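Local coordinates for ribosome hibernation protein YHBH (Vibrio cholerae serotype O1, PDB 4HEI), which associates with 100S ribosomes, which are dimers of 70S particles, and probably inhibits translation in stationary phase by binding the small ribosomal subunit, at residues V39-E44 with Q48-T53; D25-E28 with H33-H36; N57-H62 with N86-K91. All coordinates share one frame; numbering follows the deposited sequence.

The three contacts follow one another along the chain in the order 2, 1, 3 and sample the beta-alpha-beta-beta-beta-alpha fold of this family. Contact 2 lies where helix 14-27 of the beta-alpha-beta unit gives way to strand 34-44, which runs on into contact 1, the hairpin with strand 47-56; their centres lie about 18 Å apart. Contact 3 packs the start of edge strand 59-67 against the end of helix 70-91, its centre about 21 Å from that of contact 1 and 12 Å from that of contact 2. The contacts tie both helices to one face of a single compact sheet domain, while the other face carries the Arg-42 salt bridge and cobalt-binding His-62.

Contact 1: V39-E44 with Q48-T53; sequences VILRVE and QIAEAT
Arg-42 holds CG between its backbone N and carbonyl carbon (chi1 62°), then runs extended to NE, while Glu-51 turns CG beside its backbone N (chi1 -56°) and stays extended; these torsions bring guanidinium and carboxylate together on one sheet face. The grip is side-on but uses a single acceptor: Glu-51 OE1 lies 2.7 Å from Arg-42 NE and 2.9 Å from Arg-42 NH2. OE1 lies in the guanidinium plane, yet NE meets it from above the carboxylate plane, whereas NH2 comes nearly along the C-O axis, and the two planes stand 79° apart. Over one guanidinium face sits Ile-49 CD1, 3.6 Å from Arg-42 NH1 and equally close to Glu-44 CB, while OE2 of Glu-51 lies beside Ile-40 CD1 (3.7 Å).

Beneath, the strands form an antiparallel hairpin ladder. Ile-40 pairs with Glu-51 and Arg-42 with Ile-49 as hydrogen-bonded pairs, two bonds each; the straightest runs from Arg-42 N to Ile-49 O (2.9 Å). On the other face Leu-41 CD2 packs on Ala-50 CB at 3.8 Å, and both residues are buried under helices 14-27 and 70-91.

The hairpin is mostly apolar under the helices, with the salt bridge set among Ile-40 and Ile-49 on the other face. With Glu-44 adding a long salt bridge at Arg-42 NH1, the arginine lies between two acids, which probably stabilise its charge and limit guanidinium rotation.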
# COMPACT_ATOMS: atom_id res chain seq x y z
N VAL A 39 4.96 1.47 3.48
CA VAL A 39 4.04 0.36 3.66
C VAL A 39 4.45 -0.35 4.94
O VAL A 39 5.63 -0.55 5.19
CB VAL A 39 4.11 -0.65 2.48
CG1 VAL A 39 3.22 -1.87 2.78
CG2 VAL A 39 3.64 0.02 1.20
N ILE A 40 3.45 -0.69 5.75
CA ILE A 40 3.70 -1.41 6.99
C ILE A 40 2.78 -2.62 7.02
O ILE A 40 1.56 -2.51 6.86
CB ILE A 40 3.42 -0.55 8.23
CG1 ILE A 40 4.40 0.62 8.30
CG2 ILE A 40 3.57 -1.39 9.49
CD1 ILE A 40 4.24 1.47 9.54
N LEU A 41 3.38 -3.79 7.23
CA LEU A 41 2.64 -5.04 7.31
C LEU A 41 2.82 -5.53 8.75
O LEU A 41 3.94 -5.62 9.24
CB LEU A 41 3.22 -6.08 6.34
CG LEU A 41 3.31 -5.62 4.88
CD1 LEU A 41 3.76 -6.78 4.01
CD2 LEU A 41 1.97 -5.10 4.41
N ARG A 42 1.71 -5.80 9.43
CA ARG A 42 1.81 -6.25 10.80
C ARG A 42 0.66 -7.15 11.19
O ARG A 42 -0.36 -7.23 10.50
CB ARG A 42 1.88 -5.05 11.75
CG ARG A 42 0.65 -4.16 11.72
CD ARG A 42 0.80 -2.97 12.66
NE ARG A 42 -0.32 -2.04 12.54
CZ ARG A 42 -1.39 -2.04 13.33
NH1 ARG A 42 -1.51 -2.91 14.32
NH2 ARG A 42 -2.37 -1.17 13.10
N VAL A 43 0.83 -7.82 12.32
CA VAL A 43 -0.18 -8.74 12.82
C VAL A 43 -0.66 -8.32 14.20
O VAL A 43 0.13 -8.02 15.08
CB VAL A 43 0.38 -10.18 12.90
CG1 VAL A 43 -0.68 -11.13 13.43
CG2 VAL A 43 0.86 -10.63 11.53
N GLU A 44 -1.98 -8.28 14.35
CA GLU A 44 -2.63 -7.94 15.61
C GLU A 44 -3.56 -9.12 15.86
O GLU A 44 -4.59 -9.23 15.21
CB GLU A 44 -3.42 -6.64 15.46
CG GLU A 44 -4.27 -6.27 16.66
CD GLU A 44 -4.99 -4.95 16.46
OE1 GLU A 44 -4.31 -3.90 16.46
OE2 GLU A 44 -6.23 -4.95 16.31
N GLN A 48 -4.38 -9.67 9.95
CA GLN A 48 -3.20 -9.40 9.13
C GLN A 48 -3.51 -7.98 8.68
O GLN A 48 -4.54 -7.73 8.06
CB GLN A 48 -3.14 -10.34 7.92
CG GLN A 48 -2.98 -11.82 8.27
CD GLN A 48 -1.66 -12.14 8.96
OE1 GLN A 48 -0.58 -11.78 8.48
NE2 GLN A 48 -1.74 -12.83 10.09
N ILE A 49 -2.62 -7.05 9.01
CA ILE A 49 -2.85 -5.65 8.69
C ILE A 49 -1.84 -5.05 7.72
O ILE A 49 -0.63 -5.22 7.88
CB ILE A 49 -2.84 -4.83 9.99
CG1 ILE A 49 -3.88 -5.40 10.95
CG2 ILE A 49 -3.09 -3.35 9.69
CD1 ILE A 49 -3.87 -4.79 12.35
N ALA A 50 -2.34 -4.36 6.69
CA ALA A 50 -1.48 -3.72 5.70
C ALA A 50 -1.79 -2.23 5.74
O ALA A 50 -2.95 -1.83 5.61
CB ALA A 50 -1.75 -4.27 4.30
N GLU A 51 -0.75 -1.42 5.93
CA GLU A 51 -0.87 0.03 6.00
C GLU A 51 -0.03 0.67 4.91
O GLU A 51 1.04 0.16 4.55
CB GLU A 51 -0.36 0.55 7.35
CG GLU A 51 -1.00 -0.06 8.60
CD GLU A 51 -0.40 0.50 9.88
OE1 GLU A 51 -0.87 0.13 10.98
OE2 GLU A 51 0.54 1.32 9.79
N ALA A 52 -0.50 1.80 4.40
CA ALA A 52 0.26 2.52 3.38
C ALA A 52 -0.01 4.02 3.37
O ALA A 52 -1.14 4.48 3.63
CB ALA A 52 -0.04 1.95 1.98
N THR A 53 1.04 4.78 3.10
CA THR A 53 0.95 6.22 2.99
C THR A 53 1.67 6.57 1.70
O THR A 53 2.85 6.24 1.54
CB THR A 53 1.66 6.95 4.16
OG1 THR A 53 1.12 6.50 5.41
CG2 THR A 53 1.44 8.46 4.06

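Contact 2: D25-E28 with H33-H36; sequences DKLE and HINH
Leu-27 turns its CD2 methyl onto the CD1 end of Ile-34, the two methyls meeting at 4.2 Å with their side chains crossing at about a right angle. In Leu-27, CG lies opposite the backbone N (chi1 -172°) and beside the carbonyl carbon, and chi2 of 67° then sets CD2 facing Ile-34. Ile-34 meets it from the strand: its CB is directed at the helix end, and an extended chi2 (174°) stretches CD1 away from the strand backbone in that direction. This same methyl also approaches the backbone of Glu-28, lying 4.5 Å from its CA, and so reaches both residues at the end of the segment.

Other measures describe a light contact. The nearest alpha carbons, those of Glu-28 and Ile-34, are 7.0 Å apart, and the two segments bury 85 Å² between them. Since the methyl-to-methyl approach is the one specific interaction and the segments share no hydrogen bond, this is apolar packing, with both Leu-27 and Ile-34 buried in the folded chain.

The contact falls where the beta-alpha-beta unit of strand 2-8, helix 14-27 and strand 34-44 turns from its helix into its second strand. Leu-27 also packs on Val-82 and Leu-85 of helix 70-91 and on Leu-54 of strand 47-56, while Ile-34 touches Val-56 of that same strand, so the pair belongs to the core between the two helices and the sheet.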
# COMPACT_ATOMS: atom_id res chain seq x y z
N ASP A 25 4.01 -1.21 -8.87
CA ASP A 25 4.53 -0.98 -10.22
C ASP A 25 3.35 -0.83 -11.19
O ASP A 25 3.42 -0.06 -12.14
CB ASP A 25 5.43 -2.13 -10.67
CG ASP A 25 6.84 -2.01 -10.12
OD1 ASP A 25 7.19 -0.91 -9.64
OD2 ASP A 25 7.59 -3.00 -10.18
N LYS A 26 2.26 -1.55 -10.94
CA LYS A 26 1.09 -1.44 -11.81
C LYS A 26 0.42 -0.09 -11.58
O LYS A 26 0.04 0.61 -12.52
CB LYS A 26 0.09 -2.55 -11.52
CG LYS A 26 0.57 -3.95 -11.86
CD LYS A 26 -0.54 -4.97 -11.68
CE LYS A 26 -0.10 -6.36 -12.10
NZ LYS A 26 0.33 -6.38 -13.53
N LEU A 27 0.30 0.26 -10.30
CA LEU A 27 -0.32 1.50 -9.87
C LEU A 27 0.31 2.77 -10.46
O LEU A 27 -0.40 3.68 -10.88
CB LEU A 27 -0.27 1.57 -8.34
CG LEU A 27 -1.04 2.70 -7.67
CD1 LEU A 27 -2.53 2.47 -7.88
CD2 LEU A 27 -0.71 2.73 -6.18
N GLU A 28 1.64 2.83 -10.49
CA GLU A 28 2.31 4.02 -10.99
C GLU A 28 2.04 4.32 -12.46
O GLU A 28 2.32 5.42 -12.94
CB GLU A 28 3.83 3.93 -10.75
CG GLU A 28 4.57 2.99 -11.67
CD GLU A 28 6.09 3.19 -11.63
OE1 GLU A 28 6.81 2.47 -12.36
OE2 GLU A 28 6.56 4.06 -10.87
N HIS A 33 2.40 10.75 -10.18
CA HIS A 33 2.94 11.77 -9.29
C HIS A 33 3.22 11.25 -7.88
O HIS A 33 3.21 12.00 -6.91
CB HIS A 33 2.00 12.97 -9.24
CG HIS A 33 1.75 13.59 -10.58
ND1 HIS A 33 2.77 13.99 -11.41
CD2 HIS A 33 0.60 13.88 -11.23
CE1 HIS A 33 2.26 14.51 -12.51
NE2 HIS A 33 0.94 14.46 -12.43
N ILE A 34 3.45 9.94 -7.79
CA ILE A 34 3.75 9.27 -6.54
C ILE A 34 5.23 9.39 -6.20
O ILE A 34 6.08 8.86 -6.92
CB ILE A 34 3.39 7.76 -6.63
CG1 ILE A 34 1.89 7.59 -6.86
CG2 ILE A 34 3.83 7.05 -5.35
CD1 ILE A 34 1.46 6.15 -7.12
N ASN A 35 5.53 10.08 -5.11
CA ASN A 35 6.91 10.26 -4.69
C ASN A 35 7.29 9.18 -3.67
O ASN A 35 7.54 8.04 -4.04
CB ASN A 35 7.10 11.66 -4.12
CG ASN A 35 6.70 12.74 -5.12
OD1 ASN A 35 7.11 12.70 -6.28
ND2 ASN A 35 5.88 13.69 -4.68
N HIS A 36 7.31 9.53 -2.39
CA HIS A 36 7.64 8.53 -1.39
C HIS A 36 6.45 7.66 -1.02
O HIS A 36 5.31 8.13 -0.99
CB HIS A 36 8.21 9.17 -0.12
CG HIS A 36 9.70 9.38 -0.17
ND1 HIS A 36 10.28 10.45 -0.82
CD2 HIS A 36 10.72 8.65 0.34
CE1 HIS A 36 11.59 10.37 -0.71
NE2 HIS A 36 11.89 9.29 -0.01

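Contact 3: N57-H62 with N86-K91; sequences NQAEIH and NKHKEK. With 3CO (cobalt (III) ion), chain C.
The loop at Asn-57 and Gln-58 leads into strand 59-62, which passes the C-terminal end of helix 70-91 (residues 86-91) with the CA atoms of Ala-59 and His-88 as the nearest pair, 8.3 Å apart. His-88 makes the contact from the helix side. A chi1 of 170° points its imidazole from the helix to the strand, where CD2 and NE2 each lie 3.4 Å from Ala-59 CB. The methyl approaches the ring obliquely. At the ring edge, and in its plane, Asn-57 O lies 3.7 Å from NE2 of His-88, an edge-on approach and not a hydrogen bond. Nearer the helix backbone, Ile-61 CD1 comes to 4.2 Å from His-88 CB, the two side chains crossing at a slant.

His-62 follows on the other side of the strand and binds the cobalt ion through NE2 at 2.1 Å, with His-64 as a second ligand from the same strand.

In the fold, the contact fastens the end of helix 70-91 over the beginning of edge strand 59-67. Ile-61 also packs on Leu-81, Gln-84 and Leu-85 of the helix, and His-88 also touches Val-56 of the neighbouring strand 47-56.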
# COMPACT_ATOMS: atom_id res chain seq x y z
N ASN A 57 1.99 14.61 -5.38
CA ASN A 57 2.09 16.05 -5.55
C ASN A 57 1.03 16.84 -4.77
O ASN A 57 -0.16 16.78 -5.08
CB ASN A 57 2.04 16.41 -7.03
CG ASN A 57 3.40 16.27 -7.71
OD1 ASN A 57 4.04 15.22 -7.63
ND2 ASN A 57 3.84 17.32 -8.38
N GLN A 58 1.49 17.55 -3.75
CA GLN A 58 0.63 18.38 -2.91
C GLN A 58 -0.43 17.63 -2.10
O GLN A 58 -1.46 18.21 -1.76
CB GLN A 58 -0.05 19.45 -3.76
CG GLN A 58 0.92 20.32 -4.55
CD GLN A 58 0.21 21.33 -5.43
OE1 GLN A 58 -0.64 20.96 -6.24
NE2 GLN A 58 0.55 22.60 -5.28
N ALA A 59 -0.18 16.36 -1.79
CA ALA A 59 -1.16 15.61 -1.01
C ALA A 59 -0.66 14.26 -0.53
O ALA A 59 0.40 13.78 -0.93
CB ALA A 59 -2.44 15.43 -1.82
N GLU A 60 -1.44 13.66 0.36
CA GLU A 60 -1.13 12.35 0.91
C GLU A 60 -2.34 11.46 0.77
O GLU A 60 -3.48 11.92 0.89
CB GLU A 60 -0.81 12.42 2.40
CG GLU A 60 0.61 12.76 2.74
CD GLU A 60 0.83 12.73 4.24
OE1 GLU A 60 0.00 13.32 4.97
OE2 GLU A 60 1.82 12.12 4.69
N ILE A 61 -2.07 10.19 0.51
CA ILE A 61 -3.10 9.18 0.38
C ILE A 61 -2.73 8.16 1.45
O ILE A 61 -1.60 7.67 1.49
CB ILE A 61 -3.06 8.52 -1.01
CG1 ILE A 61 -3.34 9.57 -2.09
CG2 ILE A 61 -4.08 7.38 -1.08
CD1 ILE A 61 -4.70 10.23 -1.96
N HIS A 62 -3.68 7.88 2.33
CA HIS A 62 -3.43 6.94 3.41
C HIS A 62 -4.60 5.98 3.60
O HIS A 62 -5.76 6.37 3.46
CB HIS A 62 -3.15 7.72 4.72
CG HIS A 62 -3.15 6.87 5.96
ND1 HIS A 62 -4.30 6.57 6.65
CD2 HIS A 62 -2.15 6.24 6.61
CE1 HIS A 62 -4.01 5.80 7.68
NE2 HIS A 62 -2.70 5.58 7.68
N ASN A 86 -7.80 7.98 -7.53
CA ASN A 86 -8.67 8.39 -8.62
C ASN A 86 -9.37 9.69 -8.26
O ASN A 86 -9.45 10.61 -9.07
CB ASN A 86 -9.68 7.29 -8.94
CG ASN A 86 -9.10 6.22 -9.85
OD1 ASN A 86 -9.49 5.06 -9.78
ND2 ASN A 86 -8.17 6.62 -10.71
N LYS A 87 -9.84 9.78 -7.01
CA LYS A 87 -10.50 10.99 -6.55
C LYS A 87 -9.51 12.16 -6.56
O LYS A 87 -9.80 13.23 -7.07
CB LYS A 87 -11.06 10.79 -5.14
CG LYS A 87 -12.09 9.68 -5.05
CD LYS A 87 -12.65 9.54 -3.63
CE LYS A 87 -13.68 8.42 -3.56
NZ LYS A 87 -14.26 8.25 -2.19
N HIS A 88 -8.33 11.93 -6.00
CA HIS A 88 -7.31 12.97 -5.97
C HIS A 88 -6.84 13.35 -7.37
O HIS A 88 -6.48 14.50 -7.63
CB HIS A 88 -6.10 12.52 -5.14
CG HIS A 88 -4.92 13.43 -5.25
ND1 HIS A 88 -4.10 13.45 -6.36
CD2 HIS A 88 -4.44 14.38 -4.42
CE1 HIS A 88 -3.17 14.37 -6.21
NE2 HIS A 88 -3.36 14.96 -5.04
N LYS A 89 -6.84 12.38 -8.28
CA LYS A 89 -6.42 12.62 -9.65
C LYS A 89 -7.48 13.50 -10.30
O LYS A 89 -7.18 14.32 -11.17
CB LYS A 89 -6.28 11.31 -10.41
CG LYS A 89 -5.73 11.46 -11.82
CD LYS A 89 -5.55 10.11 -12.49
CE LYS A 89 -4.98 10.25 -13.89
NZ LYS A 89 -4.80 8.93 -14.55
N GLU A 90 -8.73 13.30 -9.88
CA GLU A 90 -9.85 14.07 -10.41
C GLU A 90 -9.68 15.53 -10.04
O GLU A 90 -9.75 16.41 -10.90
CB GLU A 90 -11.17 13.53 -9.83
CG GLU A 90 -12.40 14.27 -10.32
N LYS A 91 -9.46 15.79 -8.75
CA LYS A 91 -9.28 17.16 -8.27
C LYS A 91 -8.23 17.87 -9.12
O LYS A 91 -8.48 18.95 -9.65
CO 3CO C . -1.62 4.35 8.95